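Local coordinates for protein ADP/ATP-dependent NAD(P)H-hydrate dehydratase (PDB 3RPZ) that catalyses the ADP- or ATP-dependent dehydration of hydrated NADH or NADPH, probably restoring the damaged cofactor to its usable form, at residues 131-137 / 155-161; 220-225 / 242-246; 34-39 / 102-108. All coordinates share one frame; numbering follows the deposited sequence.

Contact 1. Residues 131-137 / 155-161; sequences DAGALAK and EFFRMTG. With NPW (beta-6-hydroxy-1,4,5,6-tetrahydronicotinamide adenine dinucleotide phosphate), chain D.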
loop_
_atom_site.group_PDB
_atom_site.type_symbol
_atom_site.label_atom_id
_atom_site.label_comp_id
_atom_site.label_asym_id
_atom_site.label_seq_id
_atom_site.Cartn_x
_atom_site.Cartn_y
_atom_site.Cartn_z
ATOM N N ASP A 131 -19.885 11.970 15.220
ATOM C CA ASP A 131 -19.684 12.553 13.911
ATOM C C ASP A 131 -20.609 11.906 12.906
ATOM O O ASP A 131 -21.060 10.781 13.120
ATOM C CB ASP A 131 -18.213 12.349 13.449
ATOM C CG ASP A 131 -17.861 13.057 12.186
ATOM O OD1 ASP A 131 -18.436 14.119 11.892
ATOM O OD2 ASP A 131 -17.001 12.500 11.457
ATOM N N ALA A 132 -20.834 12.585 11.805
ATOM C CA ALA A 132 -21.355 11.916 10.583
ATOM C C ALA A 132 -22.665 11.162 10.851
ATOM O O ALA A 132 -23.628 11.789 11.255
ATOM C CB ALA A 132 -20.233 11.034 9.966
ATOM N N GLY A 133 -22.715 9.862 10.607
ATOM C CA GLY A 133 -23.947 9.109 10.776
ATOM C C GLY A 133 -24.458 9.010 12.189
ATOM O O GLY A 133 -25.599 8.623 12.375
ATOM N N ALA A 134 -23.625 9.349 13.184
ATOM C CA ALA A 134 -24.050 9.419 14.585
ATOM C C ALA A 134 -24.625 10.756 14.982
ATOM O O ALA A 134 -25.076 10.903 16.141
ATOM C CB ALA A 134 -22.912 9.061 15.534
ATOM N N LEU A 135 -24.612 11.759 14.096
ATOM C CA LEU A 135 -25.226 13.041 14.381
ATOM C C LEU A 135 -26.709 13.053 13.988
ATOM O O LEU A 135 -27.068 12.752 12.855
ATOM C CB LEU A 135 -24.461 14.146 13.680
ATOM C CG LEU A 135 -23.057 14.396 14.228
ATOM C CD1 LEU A 135 -22.276 15.420 13.347
ATOM C CD2 LEU A 135 -23.016 14.863 15.711
ATOM N N ALA A 136 -27.558 13.403 14.946
ATOM C CA ALA A 136 -29.001 13.463 14.781
ATOM C C ALA A 136 -29.540 14.552 15.685
ATOM O O ALA A 136 -28.861 15.045 16.563
ATOM C CB ALA A 136 -29.626 12.086 15.172
ATOM N N LYS A 137 -30.812 14.879 15.483
ATOM C CA LYS A 137 -31.533 15.793 16.388
ATOM C C LYS A 137 -31.877 15.010 17.624
ATOM O O LYS A 137 -32.671 14.073 17.561
ATOM C CB LYS A 137 -32.773 16.366 15.692
ATOM C CG LYS A 137 -33.552 17.364 16.557
ATOM C CD LYS A 137 -34.725 18.013 15.792
ATOM C CE LYS A 137 -34.216 18.870 14.617
ATOM N NZ LYS A 137 -35.237 19.763 13.910
ATOM N N GLU A 155 -24.842 18.961 8.687
ATOM C CA GLU A 155 -25.117 18.151 9.857
ATOM C C GLU A 155 -25.691 19.028 10.972
ATOM O O GLU A 155 -26.559 18.580 11.727
ATOM C CB GLU A 155 -23.857 17.408 10.315
ATOM C CG GLU A 155 -23.544 16.249 9.391
ATOM C CD GLU A 155 -22.129 15.789 9.332
ATOM O OE1 GLU A 155 -21.199 16.507 9.752
ATOM O OE2 GLU A 155 -21.892 14.667 8.781
ATOM N N PHE A 156 -25.208 20.253 11.080
ATOM C CA PHE A 156 -25.743 21.166 12.088
ATOM C C PHE A 156 -27.215 21.474 11.823
ATOM O O PHE A 156 -28.025 21.513 12.748
ATOM C CB PHE A 156 -24.919 22.454 12.116
ATOM C CG PHE A 156 -25.175 23.326 13.337
ATOM C CD1 PHE A 156 -26.180 24.278 13.313
ATOM C CD2 PHE A 156 -24.397 23.233 14.445
ATOM C CE1 PHE A 156 -26.443 25.076 14.444
ATOM C CE2 PHE A 156 -24.622 24.054 15.580
ATOM C CZ PHE A 156 -25.643 24.971 15.546
ATOM N N PHE A 157 -27.583 21.628 10.558
ATOM C CA PHE A 157 -28.989 21.793 10.186
ATOM C C PHE A 157 -29.797 20.568 10.583
ATOM O O PHE A 157 -30.886 20.678 11.194
ATOM C CB PHE A 157 -29.081 22.047 8.692
ATOM C CG PHE A 157 -30.476 21.991 8.143
ATOM C CD1 PHE A 157 -31.493 22.767 8.682
ATOM C CD2 PHE A 157 -30.759 21.163 7.081
ATOM C CE1 PHE A 157 -32.790 22.728 8.152
ATOM C CE2 PHE A 157 -32.040 21.106 6.565
ATOM C CZ PHE A 157 -33.040 21.889 7.093
ATOM N N ARG A 158 -29.259 19.391 10.351
ATOM C CA ARG A 158 -29.962 18.192 10.763
ATOM C C ARG A 158 -30.164 18.135 12.286
ATOM O O ARG A 158 -31.188 17.706 12.756
ATOM C CB ARG A 158 -29.210 16.940 10.297
ATOM C CG ARG A 158 -29.870 15.653 10.708
ATOM C CD ARG A 158 -29.363 14.475 9.899
ATOM N NE ARG A 158 -28.105 13.952 10.401
ATOM C CZ ARG A 158 -26.988 13.892 9.695
ATOM N NH1 ARG A 158 -26.958 14.345 8.462
ATOM N NH2 ARG A 158 -25.902 13.389 10.231
ATOM N N MET A 159 -29.165 18.558 13.036
ATOM C CA MET A 159 -29.183 18.535 14.508
ATOM C C MET A 159 -30.156 19.532 15.114
ATOM O O MET A 159 -30.707 19.283 16.169
ATOM C CB MET A 159 -27.810 18.885 15.060
ATOM C CG MET A 159 -26.787 17.797 14.901
ATOM S SD MET A 159 -25.095 18.425 15.071
ATOM C CE MET A 159 -25.227 19.282 16.621
ATOM N N THR A 160 -30.301 20.686 14.461
ATOM C CA THR A 160 -30.906 21.884 15.072
ATOM C C THR A 160 -32.108 22.467 14.356
ATOM O O THR A 160 -32.869 23.234 14.991
ATOM C CB THR A 160 -29.877 23.011 15.196
ATOM O OG1 THR A 160 -29.559 23.519 13.888
ATOM C CG2 THR A 160 -28.668 22.580 15.979
ATOM N N GLY A 161 -32.282 22.176 13.080
ATOM C CA GLY A 161 -33.269 22.897 12.228
ATOM C C GLY A 161 -32.872 24.289 11.768
ATOM O O GLY A 161 -33.663 24.962 11.053
HETATM P P NPW D . -24.400 21.617 -0.494
HETATM O O1 NPW D . -25.363 20.572 -1.011
HETATM O O2 NPW D . -22.982 21.533 -0.959
HETATM O O3 NPW D . -24.926 23.060 -0.593
HETATM P PA NPW D . -23.912 14.853 3.824
HETATM P PB NPW D . -21.207 13.781 3.826
HETATM C C1A NPW D . -23.834 20.528 3.216
HETATM C C1B NPW D . -19.333 9.607 4.947
HETATM N N1C NPW D . -18.138 9.798 4.161
HETATM N N1D NPW D . -21.251 24.876 3.935
HETATM C C2A NPW D . -23.938 20.238 1.719
HETATM O O2A NPW D . -24.382 21.434 1.112
HETATM C C2B NPW D . -19.423 10.480 6.204
HETATM O O2B NPW D . -18.588 10.024 7.239
HETATM C C2C NPW D . -17.359 8.829 3.760
HETATM C C2D NPW D . -22.489 24.670 3.461
HETATM C C3A NPW D . -24.958 19.113 1.674
HETATM O O3A NPW D . -26.317 19.589 1.780
HETATM C C3B NPW D . -20.927 10.300 6.493
HETATM O O3B NPW D . -21.086 9.060 7.195
HETATM C C3C NPW D . -16.336 8.759 2.958
HETATM N N3D NPW D . -23.131 23.503 3.285
HETATM C C4B NPW D . -21.524 10.201 5.082
HETATM O O4B NPW D . -20.438 9.967 4.138
HETATM C C4C NPW D . -15.953 10.066 2.274
HETATM C C4D NPW D . -22.374 22.475 3.690
HETATM O O4D NPW D . -23.997 19.246 3.829
HETATM C C4E NPW D . -24.605 18.346 2.933
HETATM C C5A NPW D . -21.041 22.572 4.175
HETATM C C5B NPW D . -22.262 11.470 4.647
HETATM O O5B NPW D . -21.471 12.628 4.922
HETATM C C5C NPW D . -17.151 10.998 2.262
HETATM C C5E NPW D . -23.600 17.222 2.674
HETATM O O5E NPW D . -23.545 16.397 3.831
HETATM C C6C NPW D . -17.759 11.163 3.683
HETATM O O6C NPW D . -16.862 11.766 4.612
HETATM C C6D NPW D . -20.436 23.865 4.312
HETATM N N6D NPW D . -19.219 24.119 4.763
HETATM N N7A NPW D . -20.472 21.346 4.455
HETATM C C7C NPW D . -15.541 7.581 2.767
HETATM N N7C NPW D . -14.494 7.644 1.958
HETATM O O7C NPW D . -15.868 6.501 3.322
HETATM C C8A NPW D . -21.478 20.450 4.120
HETATM N N9A NPW D . -22.612 21.183 3.672
HETATM O OA1 NPW D . -25.022 14.542 2.911
HETATM O OA2 NPW D . -24.036 14.647 5.251
HETATM O OA3 NPW D . -22.630 14.120 3.186
HETATM O OB1 NPW D . -20.620 14.888 4.580
HETATM O OB2 NPW D . -20.447 13.229 2.661
HETATM O O HOH W 1 -18.866 15.184 9.571
#
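K137 and M159 bring the two backbones to 4.1 Å, CA to CA, where the loop that leaves strand 128-130 runs past the C-terminal half of helix 153-160. The central clasp is R158 on the carbonyl of L135. Its CG stands anti to the backbone N (chi1 179°) and the chain then bends at chi3 (82°), which turns the guanidinium side-on to the loop. NE and NH2 both donate to L135 O, each at 2.9 Å, and the acceptor lies in the guanidinium plane. Because both converge on one oxygen, neither bond is straight; they reach it from the same face of the carbonyl, tilted out of its plane. A132 O also sits at this edge, 3.0 Å from R158 NH2, but the angle is too poor for a hydrogen bond. Beside the clasp, the L135 side chain splits its methyls: CD1 crosses the E155 side chain at about a right angle, 3.9 Å from OE1, while CD2 meets M159 SD at 4.2 Å. L149 of strand 147-149 touches both L135 and M159. Toward the surface, K137 lays its aliphatic chain along the helix end, with CG 3.5 Å from M159 O. At the other end, one water donates to both D131 OD1 and E155 OE1. Each carboxylate has a further partner: T222 OG1 on D131 OD2 and the backbone N of H152 on E155 OE1. A132 CB faces the ribose hydroxyls of NPW, 3.3 Å from O2B. The helix thus ties down the loop through a backbone oxygen, which needs no particular loop side chain, while the water bridges two carboxylates at the ligand site, where a magnesium ion lies about 4 Å from the E155 side chain.

Contact 2. Residues 220-225 / 242-246; sequences TLTGMI and AVYLH. With AMP (adenosine monophosphate), chain C.
L221 lays its CB over one face of the H246 ring, a CH-pi contact 3.8 Å from the ring centroid. M224 takes the edge of the same ring: its SD lies nearly in the ring plane, 5.0 Å from the centroid. A chi1 of 176° swings the imidazole across to helix 217-231, under L221 and beside M224, and NE2 is hydrogen-bonded to T217 O at the start of that helix. The bend of M224 at chi3 (59°) lays its CE on the backbone of the other helix, 3.5 Å from H246 N. The tightest backbone approach is at the other end, where the small A242 lets I225 CG1 come within 3.6 Å of A242 CB. Looser contacts flank this: L221 CD1 comes no nearer to V243 than 3.9 Å, at its CA, and T220 CG2 stands 4.4 Å from H246 CD2. On the nucleotide side, AMP O3' approaches H246 CE1 obliquely, at 3.3 Å, and also lies against L221 CD2. With an alanine in place of H246, the T217 carbonyl would probably lose its imidazole donor and a gap would open under L221 CB and beside M224 SD, next to the AMP ribose. The segment axes cross at 133°, 9.3 Å apart. Helix 264-277 packs against T220, M224 and H246, while I225 and T222 touch I129 of strand 128-130, seating the pair of helices against the sheet.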
loop_
_atom_site.group_PDB
_atom_site.type_symbol
_atom_site.label_atom_id
_atom_site.label_comp_id
_atom_site.label_asym_id
_atom_site.label_seq_id
_atom_site.Cartn_x
_atom_site.Cartn_y
_atom_site.Cartn_z
ATOM N N THR A 220 -10.922 11.877 8.781
ATOM C CA THR A 220 -9.615 11.976 9.364
ATOM C C THR A 220 -9.630 12.820 10.675
ATOM O O THR A 220 -9.002 12.482 11.678
ATOM C CB THR A 220 -8.662 12.576 8.345
ATOM O OG1 THR A 220 -8.557 11.716 7.201
ATOM C CG2 THR A 220 -7.272 12.788 8.932
ATOM N N LEU A 221 -10.284 13.993 10.624
ATOM C CA LEU A 221 -10.352 14.861 11.788
ATOM C C LEU A 221 -10.936 14.132 12.991
ATOM O O LEU A 221 -10.400 14.251 14.101
ATOM C CB LEU A 221 -11.126 16.157 11.494
ATOM C CG LEU A 221 -11.331 17.028 12.709
ATOM C CD1 LEU A 221 -10.023 17.593 13.232
ATOM C CD2 LEU A 221 -12.307 18.177 12.361
ATOM N N THR A 222 -12.032 13.390 12.815
ATOM C CA THR A 222 -12.628 12.671 13.941
ATOM C C THR A 222 -11.605 11.777 14.610
ATOM O O THR A 222 -11.476 11.704 15.819
ATOM C CB THR A 222 -13.812 11.872 13.436
ATOM O OG1 THR A 222 -14.808 12.813 13.032
ATOM C CG2 THR A 222 -14.386 10.939 14.506
ATOM N N GLY A 223 -10.834 11.085 13.784
ATOM C CA GLY A 223 -9.746 10.255 14.325
ATOM C C GLY A 223 -8.675 11.027 15.053
ATOM O O GLY A 223 -8.215 10.634 16.141
ATOM N N MET A 224 -8.262 12.148 14.484
ATOM C CA MET A 224 -7.269 12.980 15.158
ATOM C C MET A 224 -7.749 13.447 16.553
ATOM O O MET A 224 -7.016 13.408 17.537
ATOM C CB MET A 224 -6.862 14.153 14.296
ATOM C CG MET A 224 -6.081 13.762 13.097
ATOM S SD MET A 224 -5.653 15.155 12.014
ATOM C CE MET A 224 -4.727 16.199 13.101
ATOM N N ILE A 225 -9.015 13.874 16.640
ATOM C CA ILE A 225 -9.573 14.251 17.942
ATOM C C ILE A 225 -9.528 13.053 18.911
ATOM O O ILE A 225 -9.124 13.194 20.069
ATOM C CB ILE A 225 -10.984 14.779 17.823
ATOM C CG1 ILE A 225 -11.028 16.028 16.939
ATOM C CG2 ILE A 225 -11.519 15.218 19.176
ATOM C CD1 ILE A 225 -12.467 16.511 16.539
ATOM N N ALA A 242 -6.330 19.264 17.778
ATOM C CA ALA A 242 -6.627 18.412 16.664
ATOM C C ALA A 242 -7.106 19.229 15.502
ATOM O O ALA A 242 -6.658 19.051 14.356
ATOM C CB ALA A 242 -7.659 17.336 17.055
ATOM N N VAL A 243 -8.069 20.128 15.755
ATOM C CA VAL A 243 -8.638 20.961 14.683
ATOM C C VAL A 243 -7.511 21.840 14.070
ATOM O O VAL A 243 -7.356 21.940 12.834
ATOM C CB VAL A 243 -9.758 21.822 15.208
ATOM C CG1 VAL A 243 -10.248 22.789 14.151
ATOM C CG2 VAL A 243 -10.912 20.928 15.665
ATOM N N TYR A 244 -6.662 22.383 14.922
ATOM C CA TYR A 244 -5.566 23.243 14.461
ATOM C C TYR A 244 -4.556 22.486 13.619
ATOM O O TYR A 244 -4.210 22.900 12.518
ATOM C CB TYR A 244 -4.854 23.910 15.663
ATOM C CG TYR A 244 -3.793 24.901 15.299
ATOM C CD1 TYR A 244 -2.578 24.485 14.794
ATOM C CD2 TYR A 244 -4.018 26.241 15.455
ATOM C CE1 TYR A 244 -1.603 25.423 14.427
ATOM C CE2 TYR A 244 -3.048 27.165 15.119
ATOM C CZ TYR A 244 -1.861 26.723 14.591
ATOM O OH TYR A 244 -0.875 27.709 14.227
ATOM N N LEU A 245 -4.086 21.365 14.126
ATOM C CA LEU A 245 -3.068 20.610 13.393
ATOM C C LEU A 245 -3.611 20.023 12.106
ATOM O O LEU A 245 -2.894 19.946 11.125
ATOM C CB LEU A 245 -2.409 19.567 14.299
ATOM C CG LEU A 245 -1.501 20.169 15.369
ATOM C CD1 LEU A 245 -1.053 19.112 16.390
ATOM C CD2 LEU A 245 -0.282 20.915 14.812
ATOM N N HIS A 246 -4.873 19.593 12.107
ATOM C CA HIS A 246 -5.547 19.116 10.876
ATOM C C HIS A 246 -5.457 20.176 9.791
ATOM O O HIS A 246 -5.004 19.884 8.679
ATOM C CB HIS A 246 -6.961 18.745 11.252
ATOM C CG HIS A 246 -7.864 18.324 10.144
ATOM N ND1 HIS A 246 -8.759 19.204 9.555
ATOM C CD2 HIS A 246 -8.058 17.113 9.556
ATOM C CE1 HIS A 246 -9.492 18.511 8.674
ATOM N NE2 HIS A 246 -9.098 17.244 8.667
HETATM P P AMP C . -16.371 16.920 6.416
HETATM O O1P AMP C . -15.488 15.881 5.636
HETATM O O2P AMP C . -17.293 17.527 5.434
HETATM O O3P AMP C . -16.978 16.186 7.595
HETATM O "O5'" AMP C . -15.311 17.799 7.074
HETATM C "C5'" AMP C . -14.504 18.719 6.241
HETATM C "C4'" AMP C . -13.295 19.139 7.001
HETATM O "O4'" AMP C . -12.424 19.940 6.136
HETATM C "C3'" AMP C . -13.555 19.981 8.230
HETATM O "O3'" AMP C . -12.475 19.842 9.132
HETATM C "C2'" AMP C . -13.566 21.364 7.559
HETATM O "O2'" AMP C . -13.464 22.454 8.496
HETATM C "C1'" AMP C . -12.356 21.268 6.659
HETATM N N9 AMP C . -12.465 22.136 5.480
HETATM C C8 AMP C . -13.165 21.891 4.364
HETATM N N7 AMP C . -13.065 22.926 3.467
HETATM C C5 AMP C . -12.247 23.808 4.076
HETATM C C6 AMP C . -11.741 25.151 3.703
HETATM N N6 AMP C . -12.099 25.678 2.516
HETATM N N1 AMP C . -10.960 25.743 4.603
HETATM C C2 AMP C . -10.614 25.208 5.782
HETATM N N3 AMP C . -11.059 23.986 6.213
HETATM C C4 AMP C . -11.851 23.381 5.378
#

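Contact 3. Residues 34-39 / 102-108; sequences LLLAGS and IAIGPGL. With NPW (beta-6-hydroxy-1,4,5,6-tetrahydronicotinamide adenine dinucleotide phosphate), chain D.
One wall of the NPW pocket is the turn that follows strand 101-104, paired here with the parallel strand 32-36 and the loop after it, in the central sheet of a ribokinase-like fold. L36 does most of the pairing: its N donates to A103 O at 2.8 Å and its O accepts from G105 N at 3.0 Å, so its backbone straddles I104. L34 O adds a bond from A103 N. On one face, L36 CD1 meets I104 CD1 at 3.9 Å, and L34 lies alongside I102, pointing the same way; helix 112-121 covers this side. L35 and A103 occupy the other face, against helix 217-231. Beyond the strands the pairing continues into loop. A type II turn runs from G105 to L108, with G107 at the position where positive phi suits glycine. Here G38 N donates to P106 O at 2.9 Å, in the carbonyl plane. S39 OG, placed between its own backbone N and carbonyl carbon (chi1 63°), donates to G107 O at 2.6 Å. L108 CD2 packs on G38 O at 3.5 Å. The turn presents G107 N to the ligand, 3.0 Å from NPW O2B at 161°. The P106-G107 peptide is therefore held at its oxygen by G38 while its N-H bonds O2B, and weakly O3B, of the nicotinamide-side ribose, and accepting the G38 bond probably polarises that N-H toward the ligand.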
loop_
_atom_site.group_PDB
_atom_site.type_symbol
_atom_site.label_atom_id
_atom_site.label_comp_id
_atom_site.label_asym_id
_atom_site.label_seq_id
_atom_site.Cartn_x
_atom_site.Cartn_y
_atom_site.Cartn_z
ATOM N N LEU A 34 -11.525 3.486 21.254
ATOM C CA LEU A 34 -12.450 2.759 20.407
ATOM C C LEU A 34 -12.967 3.651 19.310
ATOM O O LEU A 34 -13.464 4.743 19.588
ATOM C CB LEU A 34 -13.614 2.242 21.227
ATOM C CG LEU A 34 -14.661 1.432 20.479
ATOM C CD1 LEU A 34 -14.152 0.096 19.891
ATOM C CD2 LEU A 34 -15.872 1.154 21.384
ATOM N N LEU A 35 -12.907 3.161 18.078
ATOM C CA LEU A 35 -13.439 3.835 16.900
ATOM C C LEU A 35 -14.539 2.963 16.293
ATOM O O LEU A 35 -14.271 1.832 15.866
ATOM C CB LEU A 35 -12.346 4.061 15.841
ATOM C CG LEU A 35 -12.848 4.617 14.511
ATOM C CD1 LEU A 35 -13.438 6.000 14.600
ATOM C CD2 LEU A 35 -11.714 4.616 13.486
ATOM N N LEU A 36 -15.751 3.512 16.239
ATOM C CA LEU A 36 -16.931 2.851 15.691
ATOM C C LEU A 36 -17.248 3.546 14.381
ATOM O O LEU A 36 -17.762 4.642 14.341
ATOM C CB LEU A 36 -18.089 2.872 16.693
ATOM C CG LEU A 36 -17.853 2.148 17.995
ATOM C CD1 LEU A 36 -19.099 2.239 18.873
ATOM C CD2 LEU A 36 -17.498 0.643 17.770
ATOM N N ALA A 37 -16.866 2.908 13.268
ATOM C CA ALA A 37 -16.855 3.600 11.968
ATOM C C ALA A 37 -16.802 2.589 10.849
ATOM O O ALA A 37 -16.344 1.462 11.048
ATOM C CB ALA A 37 -15.622 4.537 11.860
ATOM N N GLY A 38 -17.185 3.047 9.646
ATOM C CA GLY A 38 -17.062 2.216 8.441
ATOM C C GLY A 38 -18.216 1.289 8.190
ATOM O O GLY A 38 -18.661 0.610 9.116
ATOM N N SER A 39 -18.708 1.255 6.969
ATOM C CA SER A 39 -19.799 0.375 6.607
ATOM C C SER A 39 -19.548 -0.128 5.196
ATOM O O SER A 39 -18.625 0.293 4.560
ATOM C CB SER A 39 -21.170 1.025 6.788
ATOM O OG SER A 39 -21.313 2.122 5.952
ATOM N N ILE A 102 -13.810 7.367 22.972
ATOM C CA ILE A 102 -14.581 6.632 21.960
ATOM C C ILE A 102 -15.032 7.621 20.891
ATOM O O ILE A 102 -15.509 8.715 21.248
ATOM C CB ILE A 102 -15.814 5.946 22.576
ATOM C CG1 ILE A 102 -15.377 5.007 23.696
ATOM C CG2 ILE A 102 -16.659 5.242 21.492
ATOM C CD1 ILE A 102 -16.541 4.390 24.492
ATOM N N ALA A 103 -14.952 7.253 19.622
ATOM C CA ALA A 103 -15.581 7.991 18.543
ATOM C C ALA A 103 -16.519 7.091 17.795
ATOM O O ALA A 103 -16.213 5.930 17.556
ATOM C CB ALA A 103 -14.537 8.558 17.579
ATOM N N ILE A 104 -17.651 7.654 17.371
ATOM C CA ILE A 104 -18.647 6.919 16.592
ATOM C C ILE A 104 -19.159 7.788 15.448
ATOM O O ILE A 104 -19.358 8.983 15.622
ATOM C CB ILE A 104 -19.834 6.407 17.467
ATOM C CG1 ILE A 104 -20.846 5.607 16.646
ATOM C CG2 ILE A 104 -20.477 7.455 18.198
ATOM C CD1 ILE A 104 -21.784 4.591 17.409
ATOM N N GLY A 105 -19.307 7.210 14.255
ATOM C CA GLY A 105 -20.083 7.822 13.193
ATOM C C GLY A 105 -19.534 7.844 11.786
ATOM O O GLY A 105 -20.327 7.801 10.859
ATOM N N PRO A 106 -18.205 8.069 11.614
ATOM C CA PRO A 106 -17.716 8.180 10.230
ATOM C C PRO A 106 -18.061 6.984 9.379
ATOM O O PRO A 106 -17.799 5.868 9.783
ATOM C CB PRO A 106 -16.230 8.434 10.398
ATOM C CG PRO A 106 -16.082 9.045 11.769
ATOM C CD PRO A 106 -17.140 8.332 12.591
ATOM N N GLY A 107 -18.680 7.202 8.230
ATOM C CA GLY A 107 -19.096 6.096 7.358
ATOM C C GLY A 107 -20.149 5.173 7.873
ATOM O O GLY A 107 -20.333 4.083 7.360
ATOM N N LEU A 108 -20.876 5.602 8.906
ATOM C CA LEU A 108 -22.001 4.824 9.421
ATOM C C LEU A 108 -23.288 5.396 8.862
ATOM O O LEU A 108 -23.440 6.606 8.793
ATOM C CB LEU A 108 -22.070 4.850 10.984
ATOM C CG LEU A 108 -20.842 4.282 11.686
ATOM C CD1 LEU A 108 -21.201 4.148 13.187
ATOM C CD2 LEU A 108 -20.447 2.929 11.122
HETATM P P NPW D . -24.400 21.617 -0.494
HETATM O O1 NPW D . -25.363 20.572 -1.011
HETATM O O2 NPW D . -22.982 21.533 -0.959
HETATM O O3 NPW D . -24.926 23.060 -0.593
HETATM P PA NPW D . -23.912 14.853 3.824
HETATM P PB NPW D . -21.207 13.781 3.826
HETATM C C1A NPW D . -23.834 20.528 3.216
HETATM C C1B NPW D . -19.333 9.607 4.947
HETATM N N1C NPW D . -18.138 9.798 4.161
HETATM N N1D NPW D . -21.251 24.876 3.935
HETATM C C2A NPW D . -23.938 20.238 1.719
HETATM O O2A NPW D . -24.382 21.434 1.112
HETATM C C2B NPW D . -19.423 10.480 6.204
HETATM O O2B NPW D . -18.588 10.024 7.239
HETATM C C2C NPW D . -17.359 8.829 3.760
HETATM C C2D NPW D . -22.489 24.670 3.461
HETATM C C3A NPW D . -24.958 19.113 1.674
HETATM O O3A NPW D . -26.317 19.589 1.780
HETATM C C3B NPW D . -20.927 10.300 6.493
HETATM O O3B NPW D . -21.086 9.060 7.195
HETATM C C3C NPW D . -16.336 8.759 2.958
HETATM N N3D NPW D . -23.131 23.503 3.285
HETATM C C4B NPW D . -21.524 10.201 5.082
HETATM O O4B NPW D . -20.438 9.967 4.138
HETATM C C4C NPW D . -15.953 10.066 2.274
HETATM C C4D NPW D . -22.374 22.475 3.690
HETATM O O4D NPW D . -23.997 19.246 3.829
HETATM C C4E NPW D . -24.605 18.346 2.933
HETATM C C5A NPW D . -21.041 22.572 4.175
HETATM C C5B NPW D . -22.262 11.470 4.647
HETATM O O5B NPW D . -21.471 12.628 4.922
HETATM C C5C NPW D . -17.151 10.998 2.262
HETATM C C5E NPW D . -23.600 17.222 2.674
HETATM O O5E NPW D . -23.545 16.397 3.831
HETATM C C6C NPW D . -17.759 11.163 3.683
HETATM O O6C NPW D . -16.862 11.766 4.612
HETATM C C6D NPW D . -20.436 23.865 4.312
HETATM N N6D NPW D . -19.219 24.119 4.763
HETATM N N7A NPW D . -20.472 21.346 4.455
HETATM C C7C NPW D . -15.541 7.581 2.767
HETATM N N7C NPW D . -14.494 7.644 1.958
HETATM O O7C NPW D . -15.868 6.501 3.322
HETATM C C8A NPW D . -21.478 20.450 4.120
HETATM N N9A NPW D . -22.612 21.183 3.672
HETATM O OA1 NPW D . -25.022 14.542 2.911
HETATM O OA2 NPW D . -24.036 14.647 5.251
HETATM O OA3 NPW D . -22.630 14.120 3.186
HETATM O OB1 NPW D . -20.620 14.888 4.580
HETATM O OB2 NPW D . -20.447 13.229 2.661
#

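Contact 2 is wholly buried and contact 3 almost so, whereas contact 1 runs from the ligand site out to an exposed lysine. Their chemistry follows: contact 3 is knit by backbone bonds of the sheet, contact 2 by apolar and ring packing between helices, and contact 1 by one arginine clasp plus a bridging water. D131 probably joins all three by hydrogen bonds, its N to I104 O of contact 3 and its OD2 to T222 OG1 of contact 2, while T222 CG2 packs on P106 and A103. G133 N probably bonds to G105 O, so contacts 1 and 3 build adjoining walls around the nicotinamide-side ribose of NPW. Contact 2 serves the AMP side instead.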